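PDB 6RPP: cell division control protein from Pyrococcus abyssi, which probably excises itself, as an intein of the HINT type, from a minichromosome maintenance helicase precursor and splices the flanking segments together. Local coordinates for residues Gly39-Gly44 against Trp72-Pro77; Glu26-Glu31 against Ala47-Glu52. The protein carries 2 engineered substitutions. All coordinates share one frame; numbering follows the deposited sequence. Where two conformers were deposited one is given.

Interaction 1 of 2, residues Gly39-Gly44 against Trp72-Pro77; sequences GRVDDG and WKRTAP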
ATOM      1  N   GLY A  39       8.782  -2.083  17.973  1.00 28.39           N
ATOM      2  CA  GLY A  39       9.976  -2.580  17.325  1.00 31.21           C
ATOM      3  C   GLY A  39      10.684  -1.439  16.625  1.00 30.02           C
ATOM      4  O   GLY A  39      10.057  -0.494  16.180  1.00 27.10           O
ATOM      5  N   ARG A  40      11.996  -1.532  16.524  1.00 34.11           N
ATOM      6  CA  ARG A  40      12.748  -0.481  15.861  1.00 36.51           C
ATOM      7  C   ARG A  40      13.624  -1.082  14.780  1.00 37.66           C
ATOM      8  O   ARG A  40      14.219  -2.142  14.979  1.00 40.37           O
ATOM      9  CB  ARG A  40      13.600   0.295  16.863  1.00 43.09           C
ATOM     10  CG  ARG A  40      12.794   1.216  17.775  1.00 50.44           C
ATOM     11  CD  ARG A  40      13.726   2.068  18.633  1.00 65.77           C
ATOM     12  NE  ARG A  40      13.007   2.863  19.626  1.00 68.96           N
ATOM     13  CZ  ARG A  40      12.558   2.391  20.783  1.00 70.11           C
ATOM     14  NH1 ARG A  40      12.746   1.114  21.102  1.00 69.96           N
ATOM     15  NH2 ARG A  40      11.913   3.194  21.621  1.00 71.98           N
ATOM     16  N   VAL A  41      13.653  -0.418  13.625  1.00 34.58           N
ATOM     17  CA  VAL A  41      14.608  -0.689  12.561  1.00 36.76           C
ATOM     18  C   VAL A  41      15.418   0.579  12.330  1.00 42.79           C
ATOM     19  O   VAL A  41      15.084   1.653  12.830  1.00 42.98           O
ATOM     20  CB  VAL A  41      13.930  -1.151  11.256  1.00 44.73           C
ATOM     21  CG1 VAL A  41      13.402  -2.574  11.397  1.00 45.36           C
ATOM     22  CG2 VAL A  41      12.823  -0.180  10.844  1.00 43.23           C
ATOM     23  N   ASP A  42      16.500   0.437  11.561  1.00 46.87           N
ATOM     24  CA  ASP A  42      17.418   1.552  11.350  1.00 53.05           C
ATOM     25  C   ASP A  42      16.705   2.816  10.879  1.00 51.85           C
ATOM     26  O   ASP A  42      17.120   3.930  11.224  1.00 64.05           O
ATOM     27  CB  ASP A  42      18.497   1.144  10.347  1.00 60.52           C
ATOM     28  CG  ASP A  42      19.426   0.088  10.904  1.00 77.33           C
ATOM     29  OD1 ASP A  42      19.796  -0.843  10.154  1.00 84.60           O
ATOM     30  OD2 ASP A  42      19.774   0.182  12.103  1.00 82.78           O
ATOM     31  N   ASP A  43      15.629   2.675  10.118  1.00 39.69           N
ATOM     32  CA  ASP A  43      14.954   3.834   9.544  1.00 42.67           C
ATOM     33  C   ASP A  43      13.479   3.891   9.942  1.00 43.35           C
ATOM     34  O   ASP A  43      12.645   4.406   9.180  1.00 40.26           O
ATOM     35  CB  ASP A  43      15.103   3.831   8.018  1.00 44.98           C
ATOM     36  CG  ASP A  43      14.267   2.730   7.356  1.00 57.97           C
ATOM     37  OD1 ASP A  43      14.100   1.652   7.979  1.00 64.50           O
ATOM     38  OD2 ASP A  43      13.753   2.941   6.235  1.00 62.17           O
ATOM     39  N   GLY A  44      13.121   3.360  11.115  1.00 31.94           N
ATOM     40  CA  GLY A  44      11.702   3.423  11.453  1.00 29.91           C
ATOM     41  C   GLY A  44      11.331   2.425  12.540  1.00 25.72           C
ATOM     42  O   GLY A  44      12.175   2.043  13.368  1.00 27.58           O
ATOM     43  N   TRP A  72       3.860  -0.466  10.047  1.00 19.77           N
ATOM     44  CA  TRP A  72       5.196   0.023   9.763  1.00 17.06           C
ATOM     45  C   TRP A  72       5.202   1.528   9.564  1.00 17.92           C
ATOM     46  O   TRP A  72       4.385   2.047   8.815  1.00 19.68           O
ATOM     47  CB  TRP A  72       5.729  -0.606   8.471  1.00 18.24           C
ATOM     48  CG  TRP A  72       6.216  -1.932   8.640  1.00 22.83           C
ATOM     49  CD1 TRP A  72       5.568  -3.117   8.318  1.00 24.82           C
ATOM     50  CD2 TRP A  72       7.472  -2.304   9.196  1.00 23.27           C
ATOM     51  NE1 TRP A  72       6.368  -4.179   8.657  1.00 27.04           N
ATOM     52  CE2 TRP A  72       7.540  -3.712   9.178  1.00 24.76           C
ATOM     53  CE3 TRP A  72       8.557  -1.582   9.682  1.00 26.55           C
ATOM     54  CZ2 TRP A  72       8.652  -4.400   9.636  1.00 31.04           C
ATOM     55  CZ3 TRP A  72       9.665  -2.272  10.130  1.00 34.18           C
ATOM     56  CH2 TRP A  72       9.704  -3.656  10.109  1.00 32.19           C
ATOM     57  N   LYS A  73       6.136   2.209  10.213  1.00 18.24           N
ATOM     58  CA  LYS A  73       6.345   3.645  10.029  1.00 18.39           C
ATOM     59  C   LYS A  73       7.804   3.839   9.672  1.00 20.32           C
ATOM     60  O   LYS A  73       8.664   3.477  10.467  1.00 21.74           O
ATOM     61  CB  LYS A  73       6.045   4.399  11.324  1.00 22.93           C
ATOM     62  CG  LYS A  73       6.455   5.906  11.389  1.00 20.01           C
ATOM     63  CD  LYS A  73       6.199   6.483  12.734  1.00 22.53           C
ATOM     64  CE  LYS A  73       6.441   8.064  12.828  1.00 25.28           C
ATOM     65  NZ  LYS A  73       5.933   8.539  14.057  1.00 29.37           N
ATOM     66  N   ARG A  74       8.091   4.447   8.521  1.00 18.92           N
ATOM     67  CA  ARG A  74       9.462   4.542   8.060  1.00 17.87           C
ATOM     68  C   ARG A  74       9.770   5.968   7.632  1.00 16.40           C
ATOM     69  O   ARG A  74       8.890   6.709   7.193  1.00 18.19           O
ATOM     70  CB  ARG A  74       9.771   3.570   6.883  1.00 23.64           C
ATOM     71  CG  ARG A  74       9.594   2.087   7.256  1.00 29.41           C
ATOM     72  CD  ARG A  74      10.442   1.179   6.358  1.00 45.88           C
ATOM     73  NE  ARG A  74       9.884  -0.173   6.252  1.00 52.93           N
ATOM     74  CZ  ARG A  74      10.427  -1.249   6.809  1.00 62.93           C
ATOM     75  NH1 ARG A  74      11.553  -1.141   7.498  1.00 66.59           N
ATOM     76  NH2 ARG A  74       9.848  -2.436   6.668  1.00 66.45           N
ATOM     77  N   THR A  75      11.048   6.333   7.718  1.00 20.84           N
ATOM     78  CA  THR A  75      11.463   7.623   7.201  1.00 18.70           C
ATOM     79  C   THR A  75      11.149   7.733   5.705  1.00 18.74           C
ATOM     80  O   THR A  75      11.472   6.841   4.908  1.00 21.76           O
ATOM     81  CB  THR A  75      12.965   7.821   7.452  1.00 23.09           C
ATOM     82  OG1 THR A  75      13.220   7.681   8.854  1.00 28.88           O
ATOM     83  CG2 THR A  75      13.447   9.186   7.015  1.00 22.84           C
ATOM     84  N   ALA A  76      10.566   8.848   5.325  1.00 17.49           N
ATOM     85  CA  ALA A  76      10.297   9.059   3.914  1.00 15.90           C
ATOM     86  C   ALA A  76      11.611   9.178   3.133  1.00 16.84           C
ATOM     87  O   ALA A  76      12.598   9.787   3.602  1.00 19.99           O
ATOM     88  CB  ALA A  76       9.458  10.317   3.725  1.00 19.75           C
ATOM     89  N   PRO A  77      11.662   8.640   1.921  1.00 17.71           N
ATOM     90  CA  PRO A  77      12.804   8.919   1.041  1.00 20.21           C
ATOM     91  C   PRO A  77      12.854  10.383   0.553  1.00 17.73           C
ATOM     92  O   PRO A  77      11.928  11.178   0.820  1.00 20.54           O
ATOM     93  CB  PRO A  77      12.583   7.930  -0.108  1.00 20.97           C
ATOM     94  CG  PRO A  77      11.103   7.737  -0.176  1.00 25.00           C
ATOM     95  CD  PRO A  77      10.651   7.736   1.300  1.00 17.32           C
TER
HETATM   96  O   HOH W   1      13.562   5.272   4.693  1.00 44.30           O
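Gly44 and Arg74 face each other as an antiparallel non-hydrogen-bonded pair, their CA atoms 4.2 Å apart, and one residue further on Thr75 N donates to Asp43 O (2.9 Å, 166° at the hydrogen). Glycine suits position 44 because a CB there would run into Lys73 O and the CA of Arg74; without one, Gly44 CA settles 3.2 Å from Lys73 O. Asp43 has its CG between the backbone N and the carbonyl carbon (chi1 71°), which hangs the carboxylate beside the extended chain of Arg74. Its OD1 reaches the guanidinium at the edge, in plane, as a long salt bridge to NH1 at 3.8 Å, while a water donates both to OD2 of Asp43, at 2.8 Å, and to Thr75 O. On the same strand, Arg74 lays its guanidinium over the Trp72 ring, with CE3 3.3 Å above the guanidinium plane. Val41 touches both groups: CG2 stands 3.7 Å from Arg74 NH1, obliquely to the guanidinium, and CG1 lies in the plane of the indole at its edge, 4.0 Å from Trp72 CZ3. With an alanine here, CG1 and CG2 would be gone, which would probably leave the indole edge and Arg74 NH1 without their apolar neighbour and let the guanidinium shift more readily. Trp72 and Arg74 also touch Ala168 and Ala2, close to the two chain ends, where the splice junctions of an intein would lie. The type I turn from Val41 to Gly44, closed by paired Val41 and Gly44 backbone bonds, makes a tight two-residue beta hairpin, here at the edge of an antiparallel sheet in the HINT splicing domain.

Interaction 2 of 2, residues Glu26-Glu31 against Ala47-Glu52; sequences ERAIEE and APIDIE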
ATOM      1  N   GLU A  26       0.048   5.200  13.202  1.00 17.57           N
ATOM      2  CA  GLU A  26       0.513   6.008  14.324  1.00 16.82           C
ATOM      3  C   GLU A  26      -0.191   5.625  15.618  1.00 18.17           C
ATOM      4  O   GLU A  26       0.443   5.656  16.683  1.00 21.19           O
ATOM      5  CB  GLU A  26       0.300   7.480  14.013  1.00 19.78           C
ATOM      6  CG  GLU A  26       1.174   7.991  12.855  1.00 19.18           C
ATOM      7  CD  GLU A  26       2.678   7.990  13.155  1.00 20.78           C
ATOM      8  OE1 GLU A  26       3.116   7.778  14.323  1.00 21.87           O
ATOM      9  OE2 GLU A  26       3.424   8.277  12.190  1.00 19.79           O
ATOM     10  N   ARG A  27      -1.475   5.232  15.557  1.00 17.63           N
ATOM     11  CA  ARG A  27      -2.142   4.798  16.784  0.51 18.01           C
ATOM     12  C   ARG A  27      -1.499   3.534  17.329  1.00 19.41           C
ATOM     13  O   ARG A  27      -1.363   3.371  18.554  1.00 22.64           O
ATOM     14  CB  ARG A  27      -3.633   4.577  16.520  0.51 22.99           C
ATOM     15  CG  ARG A  27      -4.447   4.107  17.728  0.51 26.46           C
ATOM     16  CD  ARG A  27      -5.877   3.790  17.279  0.51 37.96           C
ATOM     17  NE  ARG A  27      -6.660   3.085  18.291  0.51 40.34           N
ATOM     18  CZ  ARG A  27      -7.749   3.589  18.865  0.51 43.26           C
ATOM     19  NH1 ARG A  27      -8.166   4.805  18.533  0.51 44.23           N
ATOM     20  NH2 ARG A  27      -8.417   2.891  19.778  0.51 46.13           N
ATOM     21  N   ALA A  28      -1.124   2.621  16.431  1.00 20.33           N
ATOM     22  CA  ALA A  28      -0.519   1.377  16.866  1.00 20.72           C
ATOM     23  C   ALA A  28       0.863   1.625  17.443  1.00 19.89           C
ATOM     24  O   ALA A  28       1.260   0.989  18.435  1.00 22.97           O
ATOM     25  CB  ALA A  28      -0.446   0.402  15.685  1.00 20.79           C
ATOM     26  N   ILE A  29       1.600   2.544  16.826  1.00 18.65           N
ATOM     27  CA  ILE A  29       2.923   2.931  17.329  1.00 22.13           C
ATOM     28  C   ILE A  29       2.811   3.560  18.708  1.00 25.04           C
ATOM     29  O   ILE A  29       3.585   3.243  19.627  1.00 24.70           O
ATOM     30  CB  ILE A  29       3.607   3.891  16.335  1.00 20.26           C
ATOM     31  CG1 ILE A  29       3.840   3.224  14.983  1.00 26.16           C
ATOM     32  CG2 ILE A  29       4.915   4.432  16.918  1.00 23.30           C
ATOM     33  CD1 ILE A  29       4.920   2.226  14.974  1.00 30.04           C
ATOM     34  N   GLU A  30       1.854   4.463  18.885  1.00 20.57           N
ATOM     35  CA  GLU A  30       1.714   5.122  20.189  1.00 23.01           C
ATOM     36  C   GLU A  30       1.413   4.109  21.299  1.00 23.97           C
ATOM     37  O   GLU A  30       1.977   4.180  22.400  1.00 25.18           O
ATOM     38  CB  GLU A  30       0.611   6.176  20.109  1.00 27.21           C
ATOM     39  CG  GLU A  30       0.510   7.049  21.339  1.00 30.31           C
ATOM     40  CD  GLU A  30      -0.539   8.154  21.190  1.00 47.80           C
ATOM     41  OE1 GLU A  30      -1.292   8.134  20.188  1.00 52.32           O
ATOM     42  OE2 GLU A  30      -0.622   9.027  22.085  1.00 55.05           O
ATOM     43  N   GLU A  31       0.562   3.125  21.017  1.00 22.43           N
ATOM     44  CA  GLU A  31       0.228   2.162  22.049  1.00 23.64           C
ATOM     45  C   GLU A  31       1.426   1.268  22.353  1.00 24.35           C
ATOM     46  O   GLU A  31       1.692   0.965  23.529  1.00 27.14           O
ATOM     47  CB  GLU A  31      -0.978   1.349  21.583  1.00 27.79           C
ATOM     48  CG  GLU A  31      -1.527   0.405  22.619  1.00 39.96           C
ATOM     49  CD  GLU A  31      -2.840  -0.190  22.192  1.00 48.22           C
ATOM     50  OE1 GLU A  31      -3.901   0.422  22.451  1.00 54.64           O
ATOM     51  OE2 GLU A  31      -2.802  -1.273  21.590  1.00 47.32           O
ATOM     52  N   ALA A  47       4.929  -2.079  14.886  1.00 23.37           N
ATOM     53  CA  ALA A  47       4.102  -2.316  16.053  1.00 22.05           C
ATOM     54  C   ALA A  47       3.026  -3.323  15.683  1.00 23.14           C
ATOM     55  O   ALA A  47       2.573  -3.355  14.538  1.00 22.25           O
ATOM     56  CB  ALA A  47       3.455  -1.010  16.538  1.00 22.59           C
ATOM     57  N   PRO A  48       2.555  -4.100  16.625  1.00 22.52           N
ATOM     58  CA  PRO A  48       1.473  -5.049  16.326  1.00 21.27           C
ATOM     59  C   PRO A  48       0.164  -4.323  16.064  1.00 24.88           C
ATOM     60  O   PRO A  48      -0.147  -3.292  16.671  1.00 27.51           O
ATOM     61  CB  PRO A  48       1.390  -5.900  17.602  1.00 25.69           C
ATOM     62  CG  PRO A  48       2.026  -5.124  18.620  1.00 29.42           C
ATOM     63  CD  PRO A  48       3.049  -4.210  18.004  1.00 23.43           C
ATOM     64  N   ILE A  49      -0.634  -4.893  15.167  1.00 22.06           N
ATOM     65  CA  ILE A  49      -2.020  -4.486  14.950  1.00 22.28           C
ATOM     66  C   ILE A  49      -2.844  -5.733  14.709  1.00 20.51           C
ATOM     67  O   ILE A  49      -2.315  -6.835  14.502  1.00 25.56           O
ATOM     68  CB  ILE A  49      -2.243  -3.565  13.731  1.00 23.41           C
ATOM     69  CG1 ILE A  49      -1.579  -4.178  12.516  1.00 21.08           C
ATOM     70  CG2 ILE A  49      -1.789  -2.196  13.962  1.00 24.63           C
ATOM     71  CD1 ILE A  49      -1.893  -3.358  11.232  1.00 26.38           C
ATOM     72  N   ASP A  50      -4.185  -5.553  14.737  1.00 25.54           N
ATOM     73  CA  ASP A  50      -5.131  -6.608  14.392  1.00 26.63           C
ATOM     74  C   ASP A  50      -6.335  -5.982  13.681  1.00 30.44           C
ATOM     75  O   ASP A  50      -7.342  -5.657  14.309  1.00 36.06           O
ATOM     76  CB  ASP A  50      -5.561  -7.381  15.650  1.00 33.29           C
ATOM     77  CG  ASP A  50      -6.482  -8.548  15.363  1.00 33.64           C
ATOM     78  OD1 ASP A  50      -6.736  -8.910  14.191  1.00 40.86           O
ATOM     79  OD2 ASP A  50      -6.939  -9.172  16.358  1.00 45.02           O
ATOM     80  N   ILE A  51      -6.264  -5.857  12.365  1.00 27.23           N
ATOM     81  CA  ILE A  51      -7.345  -5.233  11.624  1.00 24.28           C
ATOM     82  C   ILE A  51      -7.677  -6.103  10.420  1.00 24.50           C
ATOM     83  O   ILE A  51      -6.921  -7.003  10.055  1.00 30.35           O
ATOM     84  CB  ILE A  51      -6.983  -3.797  11.178  1.00 23.25           C
ATOM     85  CG1 ILE A  51      -5.851  -3.848  10.180  1.00 24.29           C
ATOM     86  CG2 ILE A  51      -6.549  -2.973  12.373  1.00 28.04           C
ATOM     87  CD1 ILE A  51      -5.494  -2.481   9.682  1.00 31.40           C
ATOM     88  N   GLU A  52      -8.854  -5.875   9.860  1.00 25.68           N
ATOM     89  CA  GLU A  52      -9.352  -6.655   8.735  1.00 23.01           C
ATOM     90  C   GLU A  52      -9.262  -5.765   7.495  1.00 21.56           C
ATOM     91  O   GLU A  52      -9.792  -4.650   7.491  1.00 29.51           O
ATOM     92  CB  GLU A  52     -10.785  -7.109   9.002  1.00 29.83           C
ATOM     93  CG  GLU A  52     -11.332  -8.011   7.938  1.00 36.52           C
ATOM     94  CD  GLU A  52     -12.713  -8.507   8.287  1.00 49.65           C
ATOM     95  OE1 GLU A  52     -12.887  -9.740   8.385  1.00 59.45           O
ATOM     96  OE2 GLU A  52     -13.613  -7.666   8.484  1.00 47.47           O
TER
HETATM   97  O   HOH W   2       0.509  -1.616  18.829  1.00 24.60           O
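Ala28 on the helix and Pro48 on the strand are joined by one water, which donates to Ala28 O at 2.7 Å and to Pro48 O at 2.8 Å. The two carbonyls cannot bond each other, since both are acceptors, and the water supplies a hydrogen to each and so links them. Apart from this bridge the side-chain contacts are all aliphatic, with two alanines letting the backbones come near. Ala28 CB points at the strand and is pressed against Ile49 CG2 at 3.4 Å, tighter than usual for two carbons; it also lies 3.8 Å from Pro48 O. Ile49 carries its CG2 anti to its own carbonyl carbon, with CG1 in the more hindered place between the N and the carbonyl (chi1 50°), and it is this CG2 methyl that meets the helix. The small methyl of alanine suits a place where the helix comes this near the strand. Here helix 21-35 packs on strand 44-56, the second strand of the antiparallel four-strand sheet of the intein domain, and the two short axes approach to 7.5 Å at 123° between their directions. Ala71 on the adjoining strand 63-75 is touched by both Ala28 and Ile49, so the helix rests on two strands at once. Ala47 points its methyl into the helix backbone, with CB 3.5 Å from Ala28 O and 4.2 Å from Ala28 CB, and it also touches Ala32 one turn further along. Ile29 starts out away from the strand, but its CG1 branch bends back through chi2 -73° and brings CD1 to 3.9 Å from Ala47 CB. The long CG1 branch of isoleucine suits this place because its terminal methyl can reach the alanine, and Ile29 leans as well on Leu38 in the loop that follows the helix.

Both contacts involve the same four-strand antiparallel sheet, in which 39-41, 44-56 and 63-75 are successive neighbours. Interaction 1 is a surface contact where the turn between strands 39-41 and 44-56 meets the end of strand 63-75, the neighbour of 44-56, and it combines backbone bonding, a long salt bridge and an aromatic edge. Interaction 2, partly buried, sets a helix on the sheet and relies on small aliphatic groups with a single bridging water. Their centres are 15 Å apart, yet they meet through a salt bridge from Lys73 NZ to Glu26 OE1, 2.9 Å long, which ties helix 21-35 to strand 63-75; Glu26 OE2 bonds to Tyr148 as well.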